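Local coordinates for protein 3-phytase (Klebsiella pneumoniae, PDB 2WNH) that probably hydrolyses inositol hexakisphosphate (phytate), releasing phosphate from its 3-position, as a member of the histidine acid phosphatase family, at residues 37-42 with 206-210; 129-133 with 287-293; 143-147 with 193-199. The protein carries 3 engineered substitutions. All coordinates share one frame; numbering follows the deposited sequence.

In the fold
From the N terminus, the chain first offers helix 32-42, whose later part packs, after 163 intervening residues, on helix 204-219; this is contact 1. Within that span, the loop at 129-133 runs forward to the junction of strand 284-289 and helix 291-301, so contact 2 opens inside the loop of contact 1, closes beyond it, and the two cross. Contact 3 is the most local: helix 143-154 meets the hairpin at 193-199 after 45 residues, and falls within both larger loops. Contact 2 ties a loop to the central mixed sheet and to the start of helix 291-301, whereas contacts 1 and 3 hold together outlying, mainly helical parts. Their centres lie 20 to 24 Å apart.

Contact 1: residues 37-42 with 206-210; sequences AIEAAT and VMANM
Ile38 and Met210 run past one another in opposite directions in this helix-on-helix packing. The CG2 methyl of Ile38 is the branch that touches: it lies 3.6 Å from Met210 CG and 3.7 Å from Asn209 CB, and so settles over the stems of two successive residues of the other helix. With chi1 at 67°, CG1 stands between the backbone N and the carbonyl carbon, and CG2 is left to face the neighbour. A second apolar cluster forms round Val206, whose CG1 reaches the Ala41 methyl at 3.7 Å and also lies against the CB and carbonyl O of Ala37. Met210 joins the clusters. Its chain runs out to SD, 4.0 Å from Thr42 CG2, and the bend at chi3 (-94°) then turns CE toward Ala41 CB at 4.3 Å.

The hydroxyl of Thr42 bonds within its own helix and to the loop beyond it: OG1 donates to Ile38 O over 2.9 Å, one turn back, and is also hydrogen-bonded to Trp46 NE1. This leaves the threonine methyl to meet the methionine sulfur. Asn209 presents OD1 to the Ala37 methyl merely by van der Waals contact.

Steeply inclined at -108°, the two short axes pass 9.5 Å apart. Ile184, in a loop, touches both Ala41 and Met210 and extends the apolar patch. With methyl, methylene and thioether groups doing the work and no polar bond between 37-42 and 206-210, cohesion here rests on shape and on the burial of hydrophobic surface.

Contact 2: residues 129-133 with 287-293; sequences PLFQT and LVAHDTN
Phe131 packs onto Ala289 and Leu287 at the end of strand 284-289, just before the His290-Asp291 pair that matches the HD sequence motif of histidine acid phosphatases. The methyl of Ala289 presses on one face of the phenyl ring, 3.4 Å from CD1, while Leu130 CB covers the opposite face over its centre. Leu287 CB meets the ring at its edge, 4.2 Å from CZ. The aromatic side chain is thus clamped in the buried seam between loop and strand.

Hydrogen bonding is centred on Asn293 in the first turn of helix 291-301. Its ND2 donates to Phe131 O over 3.2 Å, at an N-H...O angle of 156°, in the carbonyl plane and on a lone pair. ND2 also gives a hydrogen to a water 3.1 Å away, and the water in turn donates to Leu130 O. On the other side of the amide, OD1 accepts the backbone N-H of His290, the N-cap residue, at 3.1 Å. The amide therefore couples the helix start to the loop and is fixed in its rotation.

Gln132 and His290 approach with amide and imidazole planes 88° apart, and Ser96 OG is hydrogen-bonded to NE2 of each; Gln132 OE1 accepts from Asp128 N. Gln132 is the centre of an inverse gamma turn, in which Phe131 O, already held by Asn293, takes a weak bond from Thr133 N at 3.0 Å.

Contact 3: residues 143-147 with 193-199; sequences PARQL and QSKSGKT
Gln146 and Thr199 meet alongside each other, the glutamine CG and CD passing the threonine hydroxyl in the opposite direction. Thr199 OG1 donates to Gln146 OE1 over 2.8 Å, and Thr199 N adds a weak bond to the same oxygen. A water spans this pair too, giving a hydrogen to OE1 and accepting one from Thr199 N. One helix turn earlier, Gln193 NE2 donates to Pro143 O at 2.8 Å, arriving from above the carbonyl plane; Leu147 N reaches that oxygen from the opposite face. Leu147 CB lies 3.6 Å from Gln193 NE2, and the proline ring sets CG 4.0 Å from Gly197 CA.

In the next shell, Gln193 NE2 uses its other hydrogen on Thr199 OG1, 2.9 Å away and nearly straight at 162°. Gln146 reaches across because CG is anti to the backbone N (chi1 -166°) and the chain stays extended; Thr258 OG1 bonds its NE2. Behind these groups, a type I turn from Ser194 to Gly197 with a G1 beta bulge joins strands 191-193 and 199-201. Gly197, at phi 93°, offers the proline a bare backbone.

The relay from Gln193 NE2 through Thr199 OG1 to Gln146 OE1 makes the hydroxyl both acceptor and donor, so polarisation could strengthen each bond, and the hairpin is docked on the first turn of helix 143-154 by directional polar bonds more than by apolar packing.

Contact 1: residues 37-42 with 206-210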
# COMPACT_ATOMS: atom_id res chain seq x y z
N ALA B 37 44.95 -16.94 -0.19
CA ALA B 37 45.29 -17.87 0.88
C ALA B 37 44.60 -19.22 0.75
O ALA B 37 45.24 -20.26 0.89
CB ALA B 37 44.98 -17.26 2.25
N ILE B 38 43.28 -19.21 0.50
CA ILE B 38 42.52 -20.44 0.49
C ILE B 38 42.81 -21.25 -0.78
O ILE B 38 42.81 -22.47 -0.73
CB ILE B 38 40.98 -20.21 0.72
CG1 ILE B 38 40.32 -19.46 -0.45
CG2 ILE B 38 40.76 -19.52 2.09
CD1 ILE B 38 38.80 -19.24 -0.25
N GLU B 39 43.06 -20.56 -1.89
CA GLU B 39 43.39 -21.26 -3.13
C GLU B 39 44.78 -21.88 -3.03
O GLU B 39 44.99 -23.00 -3.52
CB GLU B 39 43.26 -20.33 -4.33
CG GLU B 39 41.79 -20.07 -4.66
CD GLU B 39 41.56 -19.22 -5.89
OE1 GLU B 39 42.52 -18.59 -6.42
OE2 GLU B 39 40.40 -19.16 -6.33
N ALA B 40 45.71 -21.20 -2.36
CA ALA B 40 47.04 -21.76 -2.11
C ALA B 40 46.96 -22.94 -1.15
O ALA B 40 47.57 -23.99 -1.39
CB ALA B 40 48.01 -20.69 -1.57
N ALA B 41 46.19 -22.78 -0.07
CA ALA B 41 46.00 -23.81 0.95
C ALA B 41 45.48 -25.15 0.42
O ALA B 41 45.81 -26.21 0.98
CB ALA B 41 45.06 -23.31 2.04
N THR B 42 44.65 -25.10 -0.61
CA THR B 42 43.97 -26.31 -1.10
C THR B 42 44.45 -26.71 -2.49
O THR B 42 43.99 -27.71 -3.04
CB THR B 42 42.43 -26.11 -1.14
OG1 THR B 42 42.13 -24.96 -1.95
CG2 THR B 42 41.88 -25.93 0.25
N VAL B 206 44.31 -19.72 8.20
CA VAL B 206 43.81 -19.97 6.84
C VAL B 206 42.61 -20.93 6.88
O VAL B 206 41.66 -20.74 6.14
CB VAL B 206 44.92 -20.43 5.87
CG1 VAL B 206 44.35 -20.66 4.46
CG2 VAL B 206 46.02 -19.36 5.80
N MET B 207 42.64 -21.92 7.76
CA MET B 207 41.46 -22.77 7.96
C MET B 207 40.24 -21.94 8.33
O MET B 207 39.13 -22.19 7.83
CB MET B 207 41.70 -23.84 9.00
CG MET B 207 42.49 -25.03 8.44
SD MET B 207 42.75 -26.29 9.68
CE MET B 207 44.52 -26.17 9.91
N ALA B 208 40.44 -20.96 9.20
CA ALA B 208 39.36 -20.04 9.59
C ALA B 208 38.85 -19.23 8.39
O ALA B 208 37.63 -19.05 8.26
CB ALA B 208 39.84 -19.11 10.72
N ASN B 209 39.75 -18.77 7.52
CA ASN B 209 39.38 -18.13 6.25
C ASN B 209 38.51 -19.06 5.40
O ASN B 209 37.56 -18.62 4.75
CB ASN B 209 40.62 -17.80 5.38
CG ASN B 209 41.49 -16.67 5.92
OD1 ASN B 209 42.69 -16.61 5.59
ND2 ASN B 209 40.91 -15.77 6.71
N MET B 210 38.86 -20.35 5.37
CA MET B 210 38.10 -21.32 4.59
C MET B 210 36.69 -21.51 5.15
O MET B 210 35.72 -21.50 4.39
CB MET B 210 38.84 -22.67 4.53
CG MET B 210 40.07 -22.64 3.65
SD MET B 210 40.88 -24.27 3.70
CE MET B 210 42.06 -23.99 4.98

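Contact 2: residues 129-133 with 287-293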
# COMPACT_ATOMS: atom_id res chain seq x y z
N PRO B 129 38.69 6.47 12.36
CA PRO B 129 39.35 6.15 13.64
C PRO B 129 38.55 5.27 14.61
O PRO B 129 39.10 4.77 15.59
CB PRO B 129 39.61 7.53 14.25
CG PRO B 129 38.55 8.39 13.68
CD PRO B 129 38.37 7.91 12.26
N LEU B 130 37.26 5.06 14.35
CA LEU B 130 36.48 4.11 15.14
C LEU B 130 36.70 2.67 14.68
O LEU B 130 36.52 1.75 15.45
CB LEU B 130 34.99 4.41 15.00
CG LEU B 130 34.44 5.68 15.65
CD1 LEU B 130 33.01 5.87 15.16
CD2 LEU B 130 34.51 5.57 17.19
N PHE B 131 37.07 2.51 13.41
CA PHE B 131 37.07 1.20 12.76
C PHE B 131 38.43 0.68 12.26
O PHE B 131 38.81 -0.44 12.56
CB PHE B 131 36.06 1.20 11.60
CG PHE B 131 34.68 1.69 11.98
CD1 PHE B 131 33.97 1.14 13.05
CD2 PHE B 131 34.07 2.70 11.22
CE1 PHE B 131 32.69 1.61 13.37
CE2 PHE B 131 32.78 3.14 11.52
CZ PHE B 131 32.10 2.61 12.60
N GLN B 132 39.15 1.51 11.49
CA GLN B 132 40.49 1.18 10.99
C GLN B 132 41.50 1.63 12.03
O GLN B 132 42.35 2.49 11.77
CB GLN B 132 40.73 1.89 9.65
CG GLN B 132 40.02 1.24 8.46
CD GLN B 132 38.50 1.46 8.46
OE1 GLN B 132 38.04 2.58 8.66
NE2 GLN B 132 37.73 0.38 8.25
N THR B 133 41.38 1.06 13.22
CA THR B 133 42.16 1.49 14.38
C THR B 133 43.65 1.15 14.26
O THR B 133 44.50 1.74 14.94
CB THR B 133 41.57 0.91 15.69
OG1 THR B 133 41.44 -0.51 15.57
CG2 THR B 133 40.22 1.54 15.97
N LEU B 287 26.05 2.16 13.55
CA LEU B 287 27.44 2.03 13.12
C LEU B 287 27.58 0.72 12.36
O LEU B 287 27.12 -0.33 12.81
CB LEU B 287 28.36 1.99 14.34
CG LEU B 287 28.19 3.10 15.38
CD1 LEU B 287 29.19 2.88 16.53
CD2 LEU B 287 28.40 4.47 14.75
N VAL B 288 28.25 0.77 11.21
CA VAL B 288 28.35 -0.41 10.39
C VAL B 288 29.83 -0.65 10.07
O VAL B 288 30.48 0.19 9.44
CB VAL B 288 27.47 -0.28 9.11
CG1 VAL B 288 27.50 -1.58 8.31
CG2 VAL B 288 25.98 0.04 9.51
N ALA B 289 30.31 -1.81 10.51
CA ALA B 289 31.73 -2.14 10.38
C ALA B 289 31.94 -3.65 10.19
O ALA B 289 31.20 -4.30 9.45
CB ALA B 289 32.52 -1.60 11.59
N HIS B 290 32.93 -4.20 10.87
CA HIS B 290 33.45 -5.53 10.53
C HIS B 290 33.35 -6.45 11.73
O HIS B 290 33.20 -6.00 12.87
CB HIS B 290 34.88 -5.40 9.97
CG HIS B 290 35.02 -4.32 8.94
ND1 HIS B 290 34.92 -4.56 7.58
CD2 HIS B 290 35.17 -2.98 9.07
CE1 HIS B 290 35.04 -3.42 6.92
NE2 HIS B 290 35.19 -2.44 7.80
N ASP B 291 33.41 -7.76 11.48
CA ASP B 291 33.34 -8.73 12.55
C ASP B 291 34.49 -8.52 13.53
O ASP B 291 34.32 -8.70 14.72
CB ASP B 291 33.30 -10.18 12.03
CG ASP B 291 34.36 -10.48 10.96
OD1 ASP B 291 35.29 -9.68 10.69
OD2 ASP B 291 34.25 -11.58 10.38
N THR B 292 35.65 -8.11 13.01
CA THR B 292 36.81 -7.75 13.84
C THR B 292 36.44 -6.74 14.96
O THR B 292 36.78 -6.92 16.14
CB THR B 292 37.90 -7.15 12.93
OG1 THR B 292 38.30 -8.16 11.99
CG2 THR B 292 39.14 -6.75 13.75
N ASN B 293 35.74 -5.69 14.56
CA ASN B 293 35.32 -4.64 15.49
C ASN B 293 34.34 -5.16 16.53
O ASN B 293 34.48 -4.88 17.73
CB ASN B 293 34.71 -3.47 14.71
CG ASN B 293 35.63 -2.93 13.64
OD1 ASN B 293 35.43 -3.18 12.46
ND2 ASN B 293 36.68 -2.22 14.05
O HOH W 1 37.42 -0.87 16.71

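Contact 3: residues 143-147 with 193-199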
# COMPACT_ATOMS: atom_id res chain seq x y z
N PRO B 143 53.77 -4.84 18.03
CA PRO B 143 54.02 -6.24 17.64
C PRO B 143 54.61 -7.12 18.77
O PRO B 143 54.22 -8.29 18.93
CB PRO B 143 54.96 -6.12 16.44
CG PRO B 143 54.64 -4.76 15.85
CD PRO B 143 54.33 -3.89 17.04
N ALA B 144 55.53 -6.56 19.56
CA ALA B 144 56.17 -7.34 20.64
C ALA B 144 55.19 -7.74 21.72
O ALA B 144 55.23 -8.84 22.24
CB ALA B 144 57.30 -6.54 21.26
N ARG B 145 54.27 -6.82 22.07
CA ARG B 145 53.25 -7.11 23.07
C ARG B 145 52.22 -8.09 22.51
O ARG B 145 51.80 -9.03 23.19
CB ARG B 145 52.53 -5.81 23.49
CG ARG B 145 53.33 -4.88 24.41
CD ARG B 145 53.44 -5.45 25.86
NE ARG B 145 52.15 -5.56 26.55
CZ ARG B 145 51.49 -6.70 26.78
NH1 ARG B 145 51.98 -7.88 26.39
NH2 ARG B 145 50.33 -6.65 27.41
N GLN B 146 51.82 -7.88 21.25
CA GLN B 146 50.85 -8.79 20.64
C GLN B 146 51.37 -10.21 20.51
O GLN B 146 50.64 -11.17 20.75
CB GLN B 146 50.37 -8.28 19.28
CG GLN B 146 49.13 -9.01 18.78
CD GLN B 146 48.64 -8.42 17.48
OE1 GLN B 146 49.34 -8.46 16.47
NE2 GLN B 146 47.42 -7.85 17.51
N LEU B 147 52.65 -10.35 20.17
CA LEU B 147 53.29 -11.67 20.15
C LEU B 147 53.19 -12.39 21.50
O LEU B 147 52.79 -13.56 21.56
CB LEU B 147 54.76 -11.52 19.72
CG LEU B 147 55.58 -12.80 19.54
CD1 LEU B 147 54.95 -13.74 18.51
CD2 LEU B 147 56.97 -12.37 19.09
N GLN B 193 54.40 -13.59 12.70
CA GLN B 193 54.17 -12.16 12.52
C GLN B 193 54.55 -11.71 11.12
O GLN B 193 55.59 -12.09 10.60
CB GLN B 193 54.95 -11.33 13.56
CG GLN B 193 54.52 -11.53 14.98
CD GLN B 193 54.90 -10.34 15.86
OE1 GLN B 193 56.04 -9.86 15.83
NE2 GLN B 193 53.94 -9.86 16.65
N SER B 194 53.69 -10.89 10.51
CA SER B 194 53.95 -10.33 9.19
C SER B 194 54.93 -9.17 9.32
O SER B 194 55.22 -8.73 10.43
CB SER B 194 52.66 -9.85 8.53
OG SER B 194 52.18 -8.67 9.16
N LYS B 195 55.40 -8.66 8.19
CA LYS B 195 56.36 -7.56 8.23
C LYS B 195 55.73 -6.28 8.81
O LYS B 195 56.44 -5.45 9.38
CB LYS B 195 57.02 -7.33 6.86
CG LYS B 195 56.42 -6.23 6.01
CD LYS B 195 57.40 -5.82 4.92
CE LYS B 195 57.64 -4.31 4.92
NZ LYS B 195 56.38 -3.51 4.98
N SER B 196 54.41 -6.15 8.69
CA SER B 196 53.68 -5.05 9.34
C SER B 196 53.39 -5.33 10.83
O SER B 196 52.93 -4.44 11.55
CB SER B 196 52.38 -4.73 8.58
OG SER B 196 51.49 -5.83 8.56
N GLY B 197 53.68 -6.54 11.29
CA GLY B 197 53.52 -6.90 12.70
C GLY B 197 52.19 -7.52 13.09
O GLY B 197 51.90 -7.66 14.29
N LYS B 198 51.37 -7.88 12.10
CA LYS B 198 50.14 -8.65 12.36
C LYS B 198 50.47 -10.08 12.83
O LYS B 198 51.29 -10.76 12.22
CB LYS B 198 49.23 -8.70 11.13
CG LYS B 198 48.55 -7.38 10.79
CD LYS B 198 47.10 -7.58 10.34
CE LYS B 198 46.15 -7.70 11.54
NZ LYS B 198 44.71 -7.67 11.15
N THR B 199 49.83 -10.51 13.91
CA THR B 199 50.13 -11.80 14.53
C THR B 199 49.04 -12.81 14.23
O THR B 199 47.88 -12.63 14.63
CB THR B 199 50.25 -11.66 16.06
OG1 THR B 199 51.14 -10.59 16.37
CG2 THR B 199 50.75 -12.94 16.69
O HOH W 2 47.28 -8.82 14.27